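Local coordinates for SusD family protein (Bacteroides uniformis, PDB 7KV1), which is a surface glycan-binding protein of the SusD family that probably captures beta-glucans for a human gut bacterium, at residues 100-105 and 499-504; 80-85 and 461-466; 56-61 and 286-291. All coordinates share one frame; numbering follows the deposited sequence.

Contact 1. Residues 100-105 and 499-504; sequences NYEANE and RTNSWT
The side-chain oxygen of Asn-100 takes two consecutive backbone N-H groups of the other segment, those of Thr-500 and Asn-501, which reach OD1 from opposite faces of its amide plane. The bond from Thr-500 N to Asn-100 OD1 is the shorter, 2.8 Å; that from Asn-501 N is longer and more bent. Helix 93-99 ends in a Schellman motif with Tyr-101, at positive phi, as its C-prime residue, so a helix terminus is stitched here to a loop that lies nearly 400 residues later. Asparagine suits position 100 because its amide both accepts and donates: with CG anti to the backbone N (chi1 -156°), ND2 also gives an in-plane bond to Thr-500 OG1 at 3.1 Å. Asn-501 answers in kind. Its ND2 meets the backbone oxygen of Asn-100 almost end-on to the carbonyl, at 2.9 Å, while Glu-102 OE2 takes a second bond from the same ND2, which comes from above the carboxylate plane.

Tyr-101 carries the apolar half. The edge of the Trp-503 indole points at one face of its ring in a T-shaped stack, planes at 87°, and Trp-503 CB adds a CH-pi contact over the phenol. Trp-503 NE1 bonds to Tyr-469 OH, and Tyr-101 OH to the Met-78 carbonyl. The guanidinium of Arg-499, bonded to the backbone oxygens of Phe-99 and Gly-79, lies nearly parallel to the phenol ring, and Tyr-101 OH sits over its centre, 3.1 Å from Arg-499 CZ.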
ATOM      1  N   ASN A 100      16.628   9.396   0.077  1.00 18.15           N
ATOM      2  CA  ASN A 100      18.104   9.278   0.071  1.00 18.07           C
ATOM      3  C   ASN A 100      18.646   8.561   1.316  1.00 18.97           C
ATOM      4  O   ASN A 100      19.879   8.647   1.527  1.00 17.09           O
ATOM      5  CB  ASN A 100      18.722  10.652  -0.088  1.00 20.16           C
ATOM      6  CG  ASN A 100      20.112  10.552  -0.667  1.00 20.66           C
ATOM      7  OD1 ASN A 100      20.424   9.593  -1.384  1.00 22.74           O
ATOM      8  ND2 ASN A 100      20.950  11.482  -0.262  1.00 21.47           N
ATOM      9  N   TYR A 101      17.787   7.933   2.135  1.00 19.40           N
ATOM     10  CA  TYR A 101      18.215   7.126   3.324  1.00 19.37           C
ATOM     11  C   TYR A 101      18.968   7.999   4.312  1.00 20.27           C
ATOM     12  O   TYR A 101      19.913   7.510   4.969  1.00 19.55           O
ATOM     13  CB  TYR A 101      19.041   5.910   2.892  1.00 18.29           C
ATOM     14  CG  TYR A 101      18.378   5.205   1.736  1.00 19.02           C
ATOM     15  CD1 TYR A 101      17.026   4.878   1.776  1.00 17.11           C
ATOM     16  CD2 TYR A 101      19.053   4.990   0.558  1.00 18.77           C
ATOM     17  CE1 TYR A 101      16.388   4.290   0.701  1.00 16.28           C
ATOM     18  CE2 TYR A 101      18.424   4.400  -0.522  1.00 19.66           C
ATOM     19  CZ  TYR A 101      17.090   4.043  -0.456  1.00 18.04           C
ATOM     20  OH  TYR A 101      16.499   3.537  -1.586  1.00 17.10           O
ATOM     21  N   GLU A 102      18.486   9.236   4.466  1.00 22.04           N
ATOM     22  CA  GLU A 102      19.091  10.277   5.333  1.00 23.85           C
ATOM     23  C   GLU A 102      18.005  10.915   6.187  1.00 21.23           C
ATOM     24  O   GLU A 102      18.237  12.038   6.655  1.00 21.65           O
ATOM     25  CB  GLU A 102      19.735  11.395   4.522  1.00 26.83           C
ATOM     26  CG  GLU A 102      20.969  10.985   3.814  1.00 33.91           C
ATOM     27  CD  GLU A 102      21.651  12.176   3.161  1.00 40.58           C
ATOM     28  OE1 GLU A 102      20.939  13.187   2.922  1.00 35.86           O
ATOM     29  OE2 GLU A 102      22.896  12.063   2.876  1.00 44.59           O
ATOM     30  N   ALA A 103      16.893  10.223   6.427  1.00 19.47           N
ATOM     31  CA  ALA A 103      15.837  10.714   7.340  1.00 19.01           C
ATOM     32  C   ALA A 103      16.436  10.860   8.737  1.00 20.46           C
ATOM     33  O   ALA A 103      17.450  10.247   9.035  1.00 23.31           O
ATOM     34  CB  ALA A 103      14.644   9.784   7.333  1.00 19.48           C
ATOM     35  N   ASN A 104      15.756  11.582   9.598  1.00 22.32           N
ATOM     36  CA  ASN A 104      16.154  11.735  11.010  1.00 21.97           C
ATOM     37  C   ASN A 104      14.889  12.005  11.807  1.00 19.72           C
ATOM     38  O   ASN A 104      13.783  12.051  11.215  1.00 18.08           O
ATOM     39  CB  ASN A 104      17.240  12.806  11.199  1.00 20.53           C
ATOM     40  CG  ASN A 104      16.843  14.196  10.749  1.00 20.54           C
ATOM     41  OD1 ASN A 104      15.757  14.682  11.026  1.00 21.37           O
ATOM     42  ND2 ASN A 104      17.755  14.864  10.082  1.00 22.68           N
ATOM     43  N   GLU A 105      15.054  12.217  13.101  1.00 20.53           N
ATOM     44  CA  GLU A 105      13.914  12.378  14.039  1.00 22.37           C
ATOM     45  C   GLU A 105      13.146  13.657  13.712  1.00 21.79           C
ATOM     46  O   GLU A 105      12.003  13.758  14.163  1.00 20.80           O
ATOM     47  CB  GLU A 105      14.407  12.354  15.487  1.00 26.98           C
ATOM     48  CG  GLU A 105      15.257  13.559  15.881  1.00 29.10           C
ATOM     49  CD  GLU A 105      16.746  13.462  15.612  1.00 37.11           C
ATOM     50  OE1 GLU A 105      17.151  12.670  14.712  1.00 40.59           O
ATOM     51  OE2 GLU A 105      17.514  14.176  16.321  1.00 45.38           O
ATOM     52  N   ARG A 499      19.675  10.330  -5.746  1.00 20.65           N
ATOM     53  CA  ARG A 499      20.017   9.354  -4.691  1.00 19.64           C
ATOM     54  C   ARG A 499      21.538   9.232  -4.669  1.00 18.24           C
ATOM     55  O   ARG A 499      22.091   8.908  -5.715  1.00 16.50           O
ATOM     56  CB  ARG A 499      19.419   7.976  -4.966  1.00 19.27           C
ATOM     57  CG  ARG A 499      19.678   6.990  -3.840  1.00 19.07           C
ATOM     58  CD  ARG A 499      18.779   5.765  -4.014  1.00 18.61           C
ATOM     59  NE  ARG A 499      17.466   6.055  -3.507  1.00 18.86           N
ATOM     60  CZ  ARG A 499      16.311   5.560  -3.960  1.00 17.98           C
ATOM     61  NH1 ARG A 499      16.274   4.767  -5.023  1.00 19.44           N
ATOM     62  NH2 ARG A 499      15.191   5.918  -3.356  1.00 16.55           N
ATOM     63  N   THR A 500      22.160   9.494  -3.524  1.00 20.32           N
ATOM     64  CA  THR A 500      23.643   9.448  -3.380  1.00 23.02           C
ATOM     65  C   THR A 500      24.040   8.366  -2.374  1.00 25.68           C
ATOM     66  O   THR A 500      25.233   8.147  -2.290  1.00 24.08           O
ATOM     67  CB  THR A 500      24.229  10.787  -2.923  1.00 23.77           C
ATOM     68  OG1 THR A 500      23.670  11.013  -1.628  1.00 23.24           O
ATOM     69  CG2 THR A 500      23.935  11.913  -3.898  1.00 24.14           C
ATOM     70  N   ASN A 501      23.078   7.722  -1.675  1.00 23.07           N
ATOM     71  CA  ASN A 501      23.328   6.628  -0.702  1.00 22.29           C
ATOM     72  C   ASN A 501      22.767   5.329  -1.296  1.00 24.43           C
ATOM     73  O   ASN A 501      21.835   5.383  -2.158  1.00 25.50           O
ATOM     74  CB  ASN A 501      22.787   7.007   0.682  1.00 21.60           C
ATOM     75  CG  ASN A 501      23.456   8.242   1.257  1.00 23.24           C
ATOM     76  OD1 ASN A 501      24.676   8.322   1.323  1.00 23.09           O
ATOM     77  ND2 ASN A 501      22.670   9.230   1.650  1.00 22.50           N
ATOM     78  N   SER A 502      23.350   4.194  -0.927  1.00 22.97           N
ATOM     79  CA  SER A 502      22.793   2.846  -1.205  1.00 22.91           C
ATOM     80  C   SER A 502      21.993   2.363   0.010  1.00 23.75           C
ATOM     81  O   SER A 502      22.378   2.628   1.163  1.00 24.54           O
ATOM     82  CB  SER A 502      23.872   1.899  -1.579  1.00 24.38           C
ATOM     83  OG  SER A 502      24.559   2.398  -2.713  1.00 24.69           O
ATOM     84  N   TRP A 503      20.867   1.714  -0.224  1.00 21.02           N
ATOM     85  CA  TRP A 503      20.072   1.120   0.877  1.00 19.46           C
ATOM     86  C   TRP A 503      20.877   0.023   1.584  1.00 18.48           C
ATOM     87  O   TRP A 503      21.448  -0.833   0.887  1.00 19.89           O
ATOM     88  CB  TRP A 503      18.770   0.540   0.337  1.00 17.78           C
ATOM     89  CG  TRP A 503      17.808   0.111   1.403  1.00 17.12           C
ATOM     90  CD1 TRP A 503      16.770   0.837   1.894  1.00 18.87           C
ATOM     91  CD2 TRP A 503      17.777  -1.148   2.087  1.00 16.95           C
ATOM     92  NE1 TRP A 503      16.071   0.100   2.814  1.00 18.58           N
ATOM     93  CE2 TRP A 503      16.663  -1.127   2.951  1.00 18.14           C
ATOM     94  CE3 TRP A 503      18.561  -2.308   2.038  1.00 18.33           C
ATOM     95  CZ2 TRP A 503      16.318  -2.202   3.781  1.00 18.34           C
ATOM     96  CZ3 TRP A 503      18.214  -3.376   2.844  1.00 18.14           C
ATOM     97  CH2 TRP A 503      17.122  -3.318   3.721  1.00 19.83           C
ATOM     98  N   THR A 504      20.845   0.017   2.914  1.00 18.99           N
ATOM     99  CA  THR A 504      21.397  -1.054   3.784  1.00 19.11           C
ATOM    100  C   THR A 504      20.374  -1.348   4.883  1.00 18.70           C
ATOM    101  O   THR A 504      19.414  -0.590   5.044  1.00 20.02           O
ATOM    102  CB  THR A 504      22.772  -0.700   4.370  1.00 19.84           C
ATOM    103  OG1 THR A 504      22.609   0.463   5.169  1.00 19.99           O
ATOM    104  CG2 THR A 504      23.810  -0.447   3.305  1.00 21.00           C
TER

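Contact 2. Residues 80-85 and 461-466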
ATOM      1  N   ASP A  80      12.459   2.652  -6.365  1.00 17.75           N
ATOM      2  CA  ASP A  80      13.197   3.003  -7.605  1.00 19.96           C
ATOM      3  C   ASP A  80      12.255   3.363  -8.748  1.00 18.44           C
ATOM      4  O   ASP A  80      12.789   3.496  -9.835  1.00 17.29           O
ATOM      5  CB  ASP A  80      14.174   1.895  -8.019  1.00 20.03           C
ATOM      6  CG  ASP A  80      13.517   0.547  -8.264  1.00 22.85           C
ATOM      7  OD1 ASP A  80      12.261   0.380  -7.927  1.00 17.68           O
ATOM      8  OD2 ASP A  80      14.256  -0.327  -8.787  1.00 22.98           O
ATOM      9  N   ASN A  81      10.957   3.589  -8.507  1.00 17.64           N
ATOM     10  CA  ASN A  81      10.009   3.873  -9.625  1.00 18.26           C
ATOM     11  C   ASN A  81       9.950   5.387  -9.942  1.00 18.78           C
ATOM     12  O   ASN A  81       9.688   5.757 -11.130  1.00 17.25           O
ATOM     13  CB  ASN A  81       8.595   3.390  -9.335  1.00 18.03           C
ATOM     14  CG  ASN A  81       8.409   1.898  -9.518  1.00 19.79           C
ATOM     15  OD1 ASN A  81       9.097   1.285 -10.347  1.00 20.30           O
ATOM     16  ND2 ASN A  81       7.498   1.329  -8.733  1.00 15.52           N
ATOM     17  N   PHE A  82      10.116   6.230  -8.929  1.00 17.97           N
ATOM     18  CA  PHE A  82       9.783   7.681  -9.010  1.00 18.95           C
ATOM     19  C   PHE A  82      10.945   8.512  -8.488  1.00 20.60           C
ATOM     20  O   PHE A  82      11.762   8.028  -7.714  1.00 19.16           O
ATOM     21  CB  PHE A  82       8.553   8.007  -8.160  1.00 19.32           C
ATOM     22  CG  PHE A  82       7.295   7.376  -8.694  1.00 20.49           C
ATOM     23  CD1 PHE A  82       6.560   8.018  -9.688  1.00 19.41           C
ATOM     24  CD2 PHE A  82       6.922   6.095  -8.296  1.00 19.65           C
ATOM     25  CE1 PHE A  82       5.441   7.415 -10.233  1.00 21.24           C
ATOM     26  CE2 PHE A  82       5.774   5.519  -8.813  1.00 21.41           C
ATOM     27  CZ  PHE A  82       5.049   6.164  -9.795  1.00 22.15           C
ATOM     28  N   TRP A  83      10.916   9.797  -8.812  1.00 19.31           N
ATOM     29  CA  TRP A  83      11.645  10.833  -8.054  1.00 18.18           C
ATOM     30  C   TRP A  83      10.625  11.452  -7.091  1.00 18.56           C
ATOM     31  O   TRP A  83       9.405  11.280  -7.300  1.00 19.42           O
ATOM     32  CB  TRP A  83      12.258  11.866  -8.997  1.00 18.53           C
ATOM     33  CG  TRP A  83      13.118  11.331 -10.092  1.00 17.72           C
ATOM     34  CD1 TRP A  83      12.915  11.506 -11.423  1.00 16.32           C
ATOM     35  CD2 TRP A  83      14.345  10.576  -9.957  1.00 18.15           C
ATOM     36  NE1 TRP A  83      13.931  10.933 -12.126  1.00 18.81           N
ATOM     37  CE2 TRP A  83      14.814  10.329 -11.271  1.00 18.18           C
ATOM     38  CE3 TRP A  83      15.065  10.052  -8.875  1.00 18.10           C
ATOM     39  CZ2 TRP A  83      15.967   9.591 -11.537  1.00 18.55           C
ATOM     40  CZ3 TRP A  83      16.220   9.338  -9.129  1.00 18.46           C
ATOM     41  CH2 TRP A  83      16.666   9.118 -10.443  1.00 19.92           C
ATOM     42  N   VAL A  84      11.096  12.117  -6.057  1.00 18.39           N
ATOM     43  CA  VAL A  84      10.200  12.781  -5.082  1.00 17.57           C
ATOM     44  C   VAL A  84       9.569  14.013  -5.752  1.00 18.00           C
ATOM     45  O   VAL A  84       8.347  14.180  -5.606  1.00 16.41           O
ATOM     46  CB  VAL A  84      10.946  13.125  -3.789  1.00 17.73           C
ATOM     47  CG1 VAL A  84      10.096  13.995  -2.873  1.00 18.27           C
ATOM     48  CG2 VAL A  84      11.329  11.837  -3.083  1.00 17.88           C
ATOM     49  N   GLY A  85      10.367  14.840  -6.421  1.00 17.80           N
ATOM     50  CA  GLY A  85       9.866  16.052  -7.097  1.00 20.11           C
ATOM     51  C   GLY A  85       9.528  17.170  -6.117  1.00 20.28           C
ATOM     52  O   GLY A  85      10.274  17.360  -5.119  1.00 19.65           O
ATOM     53  N   GLU A 461       3.550  -4.719 -12.642  1.00 19.94           N
ATOM     54  CA  GLU A 461       2.094  -4.754 -12.398  1.00 18.25           C
ATOM     55  C   GLU A 461       1.674  -3.600 -11.481  1.00 17.59           C
ATOM     56  O   GLU A 461       0.543  -3.135 -11.644  1.00 15.84           O
ATOM     57  CB  GLU A 461       1.705  -6.115 -11.831  1.00 19.05           C
ATOM     58  CG  GLU A 461       0.217  -6.337 -11.579  1.00 19.24           C
ATOM     59  CD  GLU A 461      -0.651  -6.399 -12.820  1.00 21.74           C
ATOM     60  OE1 GLU A 461      -0.093  -6.673 -13.882  1.00 20.20           O
ATOM     61  OE2 GLU A 461      -1.899  -6.172 -12.703  1.00 20.42           O
ATOM     62  N   PHE A 462       2.539  -3.161 -10.567  1.00 17.78           N
ATOM     63  CA  PHE A 462       2.120  -2.360  -9.390  1.00 17.46           C
ATOM     64  C   PHE A 462       2.796  -0.985  -9.336  1.00 17.16           C
ATOM     65  O   PHE A 462       2.839  -0.374  -8.257  1.00 15.40           O
ATOM     66  CB  PHE A 462       2.342  -3.180  -8.123  1.00 17.69           C
ATOM     67  CG  PHE A 462       1.489  -4.418  -8.060  1.00 18.12           C
ATOM     68  CD1 PHE A 462       0.104  -4.341  -8.093  1.00 19.33           C
ATOM     69  CD2 PHE A 462       2.073  -5.663  -7.951  1.00 20.71           C
ATOM     70  CE1 PHE A 462      -0.665  -5.487  -8.092  1.00 20.61           C
ATOM     71  CE2 PHE A 462       1.300  -6.814  -7.893  1.00 19.97           C
ATOM     72  CZ  PHE A 462      -0.070  -6.719  -7.974  1.00 20.01           C
ATOM     73  N   VAL A 463       3.285  -0.471 -10.456  1.00 16.38           N
ATOM     74  CA  VAL A 463       3.919   0.879 -10.464  1.00 17.03           C
ATOM     75  C   VAL A 463       2.917   1.882  -9.884  1.00 17.43           C
ATOM     76  O   VAL A 463       1.806   1.949 -10.372  1.00 17.36           O
ATOM     77  CB  VAL A 463       4.438   1.307 -11.848  1.00 16.96           C
ATOM     78  CG1 VAL A 463       4.943   2.740 -11.829  1.00 17.24           C
ATOM     79  CG2 VAL A 463       5.501   0.362 -12.360  1.00 15.66           C
ATOM     80  N   GLY A 464       3.330   2.615  -8.853  1.00 16.80           N
ATOM     81  CA  GLY A 464       2.544   3.711  -8.269  1.00 18.66           C
ATOM     82  C   GLY A 464       1.535   3.206  -7.254  1.00 20.44           C
ATOM     83  O   GLY A 464       0.707   4.034  -6.790  1.00 20.35           O
ATOM     84  N   GLU A 465       1.608   1.925  -6.886  1.00 17.79           N
ATOM     85  CA  GLU A 465       0.653   1.300  -5.933  1.00 18.77           C
ATOM     86  C   GLU A 465       1.326   0.962  -4.599  1.00 18.18           C
ATOM     87  O   GLU A 465       0.686   0.288  -3.771  1.00 19.99           O
ATOM     88  CB  GLU A 465       0.029   0.065  -6.602  1.00 20.04           C
ATOM     89  CG  GLU A 465      -0.797   0.402  -7.825  1.00 19.25           C
ATOM     90  CD  GLU A 465      -1.500  -0.803  -8.415  1.00 19.66           C
ATOM     91  OE1 GLU A 465      -2.420  -1.354  -7.770  1.00 21.83           O
ATOM     92  OE2 GLU A 465      -1.118  -1.183  -9.532  1.00 18.80           O
ATOM     93  N   GLY A 466       2.560   1.421  -4.383  1.00 18.19           N
ATOM     94  CA  GLY A 466       3.248   1.311  -3.073  1.00 20.04           C
ATOM     95  C   GLY A 466       3.702  -0.101  -2.728  1.00 18.10           C
ATOM     96  O   GLY A 466       3.757  -0.400  -1.504  1.00 19.17           O
TER
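A type II beta turn from Phe-462 to Glu-465, closed by the bond from Glu-465 N to Phe-462 O (2.9 Å), brings Val-463 and Gly-464 up to the loop 80-85, where the CA atoms of Asn-81 and Val-463 come within 6.8 Å. The join rests on van der Waals contact. Phe-82, its CG anti to the carbonyl carbon (chi1 -67°), reaches across so that CE2 lies 3.7 Å from Gly-464 CA and CZ 4.0 Å from Val-463 CG1. The ring meets both obliquely, while Gly-464 N lies at its edge. Glycine fits the third position of this turn, where phi is positive (84°), and its CA is what the ring touches. Val-463 lays its CG1 methyl beside the ring tip, an apolar branch against an apolar ring. Nearby, Asn-81 ND2 rests 4.0 Å from Val-463 CA and donates to Glu-76 OE1.

Around this buried spot, the turn links helix 451-461 to helix 468-474. Asp-80 forms a salt bridge with Arg-468 and touches Leu-472 of the latter helix, Phe-462 packs on helix 408-420, and Glu-465 pairs with Arg-407 at the end of strand 403-407.

Contact 3. Residues 56-61 and 286-291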
ATOM      1  N   ASP A  56     -12.370   5.610   9.708  1.00 29.76           N
ATOM      2  CA  ASP A  56     -12.134   7.001   9.259  1.00 29.35           C
ATOM      3  C   ASP A  56     -10.647   7.312   9.051  1.00 27.93           C
ATOM      4  O   ASP A  56     -10.297   7.961   8.069  1.00 29.62           O
ATOM      5  CB  ASP A  56     -12.749   7.998  10.240  1.00 35.44           C
ATOM      6  CG  ASP A  56     -13.208   9.215   9.467  1.00 38.09           C
ATOM      7  OD1 ASP A  56     -13.982   9.008   8.508  1.00 46.30           O
ATOM      8  OD2 ASP A  56     -12.702  10.324   9.756  1.00 41.67           O
ATOM      9  N   PRO A  57      -9.712   6.959   9.965  1.00 24.51           N
ATOM     10  CA  PRO A  57      -8.318   7.379   9.802  1.00 25.41           C
ATOM     11  C   PRO A  57      -7.615   6.813   8.564  1.00 25.37           C
ATOM     12  O   PRO A  57      -6.625   7.381   8.166  1.00 27.25           O
ATOM     13  CB  PRO A  57      -7.656   6.910  11.097  1.00 25.20           C
ATOM     14  CG  PRO A  57      -8.809   6.892  12.066  1.00 25.63           C
ATOM     15  CD  PRO A  57      -9.941   6.302  11.256  1.00 23.26           C
ATOM     16  N   LEU A  58      -8.174   5.774   7.947  1.00 27.58           N
ATOM     17  CA  LEU A  58      -7.677   5.207   6.667  1.00 30.27           C
ATOM     18  C   LEU A  58      -7.532   6.341   5.659  1.00 31.18           C
ATOM     19  O   LEU A  58      -6.696   6.191   4.750  1.00 29.02           O
ATOM     20  CB  LEU A  58      -8.674   4.202   6.082  1.00 30.27           C
ATOM     21  CG  LEU A  58      -8.803   2.874   6.795  1.00 30.55           C
ATOM     22  CD1 LEU A  58      -9.871   2.034   6.101  1.00 32.63           C
ATOM     23  CD2 LEU A  58      -7.481   2.148   6.833  1.00 29.59           C
ATOM     24  N   HIS A  59      -8.372   7.377   5.803  1.00 29.86           N
ATOM     25  CA  HIS A  59      -8.533   8.498   4.837  1.00 31.14           C
ATOM     26  C   HIS A  59      -7.656   9.691   5.217  1.00 30.10           C
ATOM     27  O   HIS A  59      -7.539  10.608   4.364  1.00 29.23           O
ATOM     28  CB  HIS A  59     -10.004   8.940   4.745  1.00 33.52           C
ATOM     29  CG  HIS A  59     -10.937   7.795   4.558  1.00 35.85           C
ATOM     30  ND1 HIS A  59     -11.375   7.022   5.615  1.00 42.35           N
ATOM     31  CD2 HIS A  59     -11.470   7.243   3.444  1.00 40.02           C
ATOM     32  CE1 HIS A  59     -12.160   6.051   5.164  1.00 39.84           C
ATOM     33  NE2 HIS A  59     -12.224   6.152   3.835  1.00 39.51           N
ATOM     34  N   TRP A  60      -7.097   9.707   6.438  1.00 27.76           N
ATOM     35  CA  TRP A  60      -6.486  10.931   7.019  1.00 31.88           C
ATOM     36  C   TRP A  60      -5.247  11.352   6.229  1.00 30.56           C
ATOM     37  O   TRP A  60      -5.117  12.540   5.961  1.00 29.75           O
ATOM     38  CB  TRP A  60      -6.201  10.756   8.506  1.00 30.60           C
ATOM     39  CG  TRP A  60      -7.428  10.797   9.356  1.00 28.72           C
ATOM     40  CD1 TRP A  60      -8.736  10.769   8.954  1.00 30.15           C
ATOM     41  CD2 TRP A  60      -7.444  10.824  10.787  1.00 28.57           C
ATOM     42  NE1 TRP A  60      -9.562  10.803  10.045  1.00 27.75           N
ATOM     43  CE2 TRP A  60      -8.798  10.841  11.181  1.00 29.92           C
ATOM     44  CE3 TRP A  60      -6.449  10.886  11.765  1.00 30.29           C
ATOM     45  CZ2 TRP A  60      -9.173  10.885  12.522  1.00 30.98           C
ATOM     46  CZ3 TRP A  60      -6.824  10.913  13.090  1.00 33.00           C
ATOM     47  CH2 TRP A  60      -8.170  10.903  13.460  1.00 30.26           C
ATOM     48  N   PRO A  61      -4.372  10.449   5.725  1.00 30.75           N
ATOM     49  CA  PRO A  61      -3.204  10.901   4.954  1.00 37.22           C
ATOM     50  C   PRO A  61      -3.583  11.798   3.763  1.00 42.74           C
ATOM     51  O   PRO A  61      -2.950  12.830   3.586  1.00 45.91           O
ATOM     52  CB  PRO A  61      -2.543   9.596   4.477  1.00 33.52           C
ATOM     53  CG  PRO A  61      -3.007   8.560   5.477  1.00 33.44           C
ATOM     54  CD  PRO A  61      -4.429   8.981   5.810  1.00 32.74           C
ATOM     55  N   SER A 286     -11.095  -6.249  -7.663  1.00 23.76           N
ATOM     56  CA  SER A 286     -10.865  -5.415  -6.468  1.00 26.15           C
ATOM     57  C   SER A 286     -11.113  -6.237  -5.205  1.00 24.04           C
ATOM     58  O   SER A 286     -12.211  -6.738  -5.030  1.00 22.66           O
ATOM     59  CB  SER A 286     -11.696  -4.149  -6.541  1.00 27.17           C
ATOM     60  OG  SER A 286     -11.277  -3.251  -5.513  1.00 35.55           O
ATOM     61  N   ILE A 287     -10.099  -6.429  -4.357  1.00 23.22           N
ATOM     62  CA  ILE A 287     -10.308  -7.138  -3.063  1.00 22.71           C
ATOM     63  C   ILE A 287     -10.536  -6.074  -1.990  1.00 23.52           C
ATOM     64  O   ILE A 287     -11.424  -6.266  -1.121  1.00 21.97           O
ATOM     65  CB  ILE A 287      -9.150  -8.097  -2.759  1.00 25.77           C
ATOM     66  CG1 ILE A 287      -9.181  -9.313  -3.691  1.00 27.17           C
ATOM     67  CG2 ILE A 287      -9.163  -8.504  -1.306  1.00 26.44           C
ATOM     68  CD1 ILE A 287      -7.994 -10.208  -3.596  1.00 31.22           C
ATOM     69  N   TRP A 288      -9.777  -4.975  -2.050  1.00 21.59           N
ATOM     70  CA  TRP A 288     -10.002  -3.867  -1.098  1.00 22.39           C
ATOM     71  C   TRP A 288      -9.518  -2.537  -1.671  1.00 23.07           C
ATOM     72  O   TRP A 288      -8.390  -2.455  -2.237  1.00 20.91           O
ATOM     73  CB  TRP A 288      -9.363  -4.203   0.246  1.00 22.31           C
ATOM     74  CG  TRP A 288      -9.858  -3.350   1.368  1.00 25.38           C
ATOM     75  CD1 TRP A 288     -11.143  -3.244   1.827  1.00 24.58           C
ATOM     76  CD2 TRP A 288      -9.067  -2.467   2.175  1.00 24.22           C
ATOM     77  NE1 TRP A 288     -11.199  -2.360   2.864  1.00 25.71           N
ATOM     78  CE2 TRP A 288      -9.945  -1.866   3.104  1.00 23.73           C
ATOM     79  CE3 TRP A 288      -7.705  -2.153   2.232  1.00 24.37           C
ATOM     80  CZ2 TRP A 288      -9.493  -0.972   4.074  1.00 23.84           C
ATOM     81  CZ3 TRP A 288      -7.269  -1.231   3.158  1.00 23.79           C
ATOM     82  CH2 TRP A 288      -8.156  -0.665   4.081  1.00 23.60           C
ATOM     83  N   GLU A 289     -10.379  -1.534  -1.544  1.00 22.24           N
ATOM     84  CA  GLU A 289     -10.110  -0.146  -1.947  1.00 23.21           C
ATOM     85  C   GLU A 289     -10.444   0.742  -0.759  1.00 25.65           C
ATOM     86  O   GLU A 289     -11.290   0.336   0.065  1.00 25.07           O
ATOM     87  CB  GLU A 289     -10.973   0.302  -3.124  1.00 25.88           C
ATOM     88  CG  GLU A 289     -11.056  -0.677  -4.257  1.00 25.73           C
ATOM     89  CD  GLU A 289     -11.648  -0.142  -5.543  1.00 27.55           C
ATOM     90  OE1 GLU A 289     -11.971   1.085  -5.607  1.00 26.83           O
ATOM     91  OE2 GLU A 289     -11.776  -0.948  -6.484  1.00 22.59           O
ATOM     92  N   ILE A 290      -9.808   1.904  -0.708  1.00 24.92           N
ATOM     93  CA  ILE A 290     -10.167   3.012   0.209  1.00 25.22           C
ATOM     94  C   ILE A 290     -10.978   4.016  -0.606  1.00 24.95           C
ATOM     95  O   ILE A 290     -10.489   4.451  -1.633  1.00 23.71           O
ATOM     96  CB  ILE A 290      -8.927   3.615   0.855  1.00 24.45           C
ATOM     97  CG1 ILE A 290      -8.152   2.537   1.624  1.00 25.38           C
ATOM     98  CG2 ILE A 290      -9.324   4.768   1.755  1.00 26.93           C
ATOM     99  CD1 ILE A 290      -6.776   2.966   2.042  1.00 26.51           C
ATOM    100  N   ASN A 291     -12.209   4.276  -0.173  1.00 26.66           N
ATOM    101  CA  ASN A 291     -13.226   5.052  -0.925  1.00 31.64           C
ATOM    102  C   ASN A 291     -13.001   6.533  -0.674  1.00 32.49           C
ATOM    103  O   ASN A 291     -12.815   6.889   0.532  1.00 29.65           O
ATOM    104  CB  ASN A 291     -14.661   4.736  -0.507  1.00 31.90           C
ATOM    105  CG  ASN A 291     -15.092   3.356  -0.934  1.00 37.66           C
ATOM    106  OD1 ASN A 291     -14.726   2.897  -2.015  1.00 42.67           O
ATOM    107  ND2 ASN A 291     -15.881   2.699  -0.103  1.00 36.48           N
TER
HETATM  108  O   HOH W   1     -13.119   3.581   2.691  1.00 31.82           O
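Leu-58 points from its 3-10 turn at the strand 288-290. Its CB faces Ile-290 CG2, 4.4 Å away. With CG anti to the carbonyl carbon (chi1 -72°), both methyls go to the rim of Trp-288: CD1 comes to 3.6 Å from Trp-288 CZ2, and CD2 lies at the indole's edge, 4.0 Å from Trp-288 CH2. A branched leucine thus fits its fork against the six-membered ring of an indole whose other neighbours include Phe-154 and Tyr-405, edge-to-face. Trp-288 also belongs to a classic beta bulge with Ile-287, opposite Tyr-406, and its NE1 bonds to the Gly-226 carbonyl.

His-59 works at the polar end. Its ND1 donates to Asp-56 O at 2.8 Å, from above that carbonyl's plane, which helps hold the imidazole, on which Trp-63 also stacks, with CD2 3.7 Å from Ile-290 CG2 and 3.2 Å from Asn-291 O. A water lies 3.0 Å from His-59 NE2 and accepts a hydrogen bond from Asn-291 N. An imidazole suits this border, offering carbon to the isoleucine and nitrogen to the water. The chemistry implies a largely apolar seam with a polar margin, where a water bridges His-59 and Asn-291 and the Asn-291 carbonyl abuts the imidazole edge.

How the contacts relate
The segments run 56-61, 80-85, 100-105, 286-291, 461-466, 499-504, so every contact crosses both others along the chain, and each ties the N-terminal SusD-like region to the C-terminal SusD region. Contacts 1 and 2 have centres about 17 Å apart, contacts 2 and 3 about 19 Å, and contacts 1 and 3 about 29 Å; none touches another. Helix 93-99 ends at contact 1 and packs against Val-84 in segment 80-85. Strand 286-290 of contact 3 pairs antiparallel with 403-407, whose Arg-407 salt-bridges Glu-461 and Glu-465 of segment 461-466. Contacts 2 and 3 are buried, contact 1 only partly. This is consistent with the two regions packing as one fold rather than as separate domains.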